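Local coordinates for SusD superfamily protein (Bacteroides fragilis NCTC 9343, PDB 3NQP) that probably binds glycans at the outer membrane, as a member of the SusD family of sugar-binding proteins, at residues A[321-326]-A[336-341]. Residues are numbered along the deposited sequence; the frame is centred on the assembly and turned at random.
Sequences KAVYQN and ATFIAS. With EDO (1,2-ethanediol), chain E.
Phe338, the first residue beyond helix 333-337, opens strand 338-344, which forms an antiparallel hairpin with 351-358, and turns its ring against Val323 and Tyr324 of the short helix 321-325. Phe338 CB lies 3.5 Å from Tyr324 CD1, and the side chains run alongside one another, pointing opposite ways. Their planes stand at 90°, centroids 5.7 Å apart, neither stacked nor T-shaped, with Phe338 CD2 at the edge of the tyrosine ring, in its plane. Tyr324 CB sits over the rim of one Phe338 face, Thr337 CG2 over that of the opposite face, while Val323 CG1 meets its edge, 3.9 Å from Phe338 CZ. A flat hydrocarbon suits this place, bordered also by Ile447 and Val358. Two residues on, the small methyl of Ala340 leaves room for the tyrosine, Ala340 CB lying 3.8 Å from Tyr324 CZ. With CG anti to the backbone N (chi1 -179°), that ring extends across the strand from Phe338 CB to this methyl. Tyr324 OH is hydrogen-bonded to Glu335 OE2 and takes a long 3.3 Å bond from a water oxygen that accepts from Ala340 N at 2.9 Å. Direct contact is thus apolar, while tyrosine's polar end probably helps fix the ring, mainly through Glu335, less through water.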
loop_
_atom_site.group_PDB
_atom_site.type_symbol
_atom_site.label_atom_id
_atom_site.label_comp_id
_atom_site.label_asym_id
_atom_site.label_seq_id
_atom_site.Cartn_x
_atom_site.Cartn_y
_atom_site.Cartn_z
ATOM N N LYS A 321 3.461 -10.781 16.813
ATOM C CA LYS A 321 3.072 -12.158 16.507
ATOM C C LYS A 321 1.545 -12.408 16.524
ATOM O O LYS A 321 1.059 -13.397 15.964
ATOM C CB LYS A 321 3.767 -13.099 17.491
ATOM C CG LYS A 321 3.279 -13.001 18.932
ATOM C CD LYS A 321 3.990 -14.047 19.845
ATOM C CE LYS A 321 5.429 -13.530 20.216
ATOM N NZ LYS A 321 6.166 -14.460 21.114
ATOM N N ALA A 322 0.806 -11.527 17.175
ATOM C CA ALA A 322 -0.663 -11.523 17.088
ATOM C C ALA A 322 -1.188 -11.356 15.668
ATOM O O ALA A 322 -2.315 -11.776 15.374
ATOM C CB ALA A 322 -1.272 -10.439 18.009
ATOM N N VAL A 323 -0.403 -10.769 14.769
ATOM C CA VAL A 323 -0.846 -10.627 13.384
ATOM C C VAL A 323 -0.948 -12.036 12.779
ATOM O O VAL A 323 -1.975 -12.410 12.216
ATOM C CB VAL A 323 0.112 -9.728 12.580
ATOM C CG1 VAL A 323 -0.193 -9.739 11.111
ATOM C CG2 VAL A 323 0.055 -8.247 13.119
ATOM N N TYR A 324 0.127 -12.808 12.898
ATOM C CA TYR A 324 0.114 -14.256 12.555
ATOM C C TYR A 324 -0.980 -15.062 13.279
ATOM O O TYR A 324 -1.744 -15.822 12.654
ATOM C CB TYR A 324 1.498 -14.837 12.804
ATOM C CG TYR A 324 1.697 -16.321 12.479
ATOM C CD1 TYR A 324 1.843 -16.741 11.165
ATOM C CD2 TYR A 324 1.737 -17.288 13.483
ATOM C CE1 TYR A 324 2.039 -18.091 10.849
ATOM C CE2 TYR A 324 1.947 -18.671 13.173
ATOM C CZ TYR A 324 2.105 -19.052 11.855
ATOM O OH TYR A 324 2.306 -20.369 11.504
ATOM N N GLN A 325 -1.079 -14.900 14.579
ATOM C CA GLN A 325 -2.029 -15.696 15.383
ATOM C C GLN A 325 -3.489 -15.361 15.073
ATOM O O GLN A 325 -4.373 -16.166 15.360
ATOM C CB GLN A 325 -1.788 -15.470 16.871
ATOM C CG GLN A 325 -0.447 -15.951 17.338
ATOM C CD GLN A 325 -0.151 -15.546 18.756
ATOM O OE1 GLN A 325 -0.388 -14.404 19.155
ATOM N NE2 GLN A 325 0.367 -16.481 19.528
ATOM N N ASN A 326 -3.730 -14.188 14.485
ATOM C CA ASN A 326 -5.090 -13.818 14.024
ATOM C C ASN A 326 -5.637 -14.669 12.878
ATOM O O ASN A 326 -6.844 -14.731 12.659
ATOM C CB ASN A 326 -5.129 -12.366 13.541
ATOM C CG ASN A 326 -5.429 -11.363 14.657
ATOM O OD1 ASN A 326 -5.726 -11.735 15.796
ATOM N ND2 ASN A 326 -5.372 -10.066 14.309
ATOM N N ALA A 336 1.247 -18.714 3.587
ATOM C CA ALA A 336 1.734 -18.009 2.389
ATOM C C ALA A 336 2.449 -16.708 2.797
ATOM O O ALA A 336 3.416 -16.297 2.159
ATOM C CB ALA A 336 0.596 -17.706 1.442
ATOM N N THR A 337 1.969 -16.056 3.854
ATOM C CA THR A 337 2.501 -14.777 4.219
ATOM C C THR A 337 3.697 -14.941 5.149
ATOM O O THR A 337 4.679 -14.195 5.026
ATOM C CB THR A 337 1.394 -13.860 4.888
ATOM O OG1 THR A 337 0.246 -13.723 4.001
ATOM C CG2 THR A 337 1.997 -12.484 5.262
ATOM N N PHE A 338 3.597 -15.891 6.086
ATOM C CA PHE A 338 4.514 -16.022 7.159
ATOM C C PHE A 338 5.095 -17.438 7.310
ATOM O O PHE A 338 4.456 -18.430 6.965
ATOM C CB PHE A 338 3.804 -15.761 8.470
ATOM C CG PHE A 338 3.407 -14.341 8.711
ATOM C CD1 PHE A 338 4.346 -13.376 9.013
ATOM C CD2 PHE A 338 2.073 -14.005 8.769
ATOM C CE1 PHE A 338 3.947 -12.075 9.318
ATOM C CE2 PHE A 338 1.685 -12.666 9.045
ATOM C CZ PHE A 338 2.627 -11.754 9.347
ATOM N N ILE A 339 6.311 -17.502 7.856
ATOM C CA ILE A 339 6.814 -18.706 8.509
ATOM C C ILE A 339 7.049 -18.338 9.964
ATOM O O ILE A 339 7.480 -17.231 10.275
ATOM C CB ILE A 339 8.132 -19.292 7.872
ATOM C CG1 ILE A 339 8.446 -20.686 8.468
ATOM C CG2 ILE A 339 9.320 -18.285 7.988
ATOM C CD1 ILE A 339 9.647 -21.477 7.750
ATOM N N ALA A 340 6.749 -19.266 10.876
ATOM C CA ALA A 340 6.911 -18.998 12.307
ATOM C C ALA A 340 8.192 -19.666 12.831
ATOM O O ALA A 340 8.587 -20.754 12.379
ATOM C CB ALA A 340 5.681 -19.520 13.064
ATOM N N SER A 341 8.828 -19.026 13.805
ATOM C CA SER A 341 9.942 -19.640 14.522
ATOM C C SER A 341 9.514 -19.801 15.974
ATOM O O SER A 341 8.805 -18.948 16.532
ATOM C CB SER A 341 11.234 -18.812 14.383
ATOM O OG SER A 341 11.121 -17.482 14.890
HETATM C C1 EDO E . 8.722 -14.575 23.469
HETATM O O1 EDO E . 7.810 -15.558 22.981
HETATM C C2 EDO E . 9.578 -13.948 22.362
HETATM O O2 EDO E . 8.833 -13.062 21.509
HETATM O O HOH W 1 5.128 -21.544 10.272
#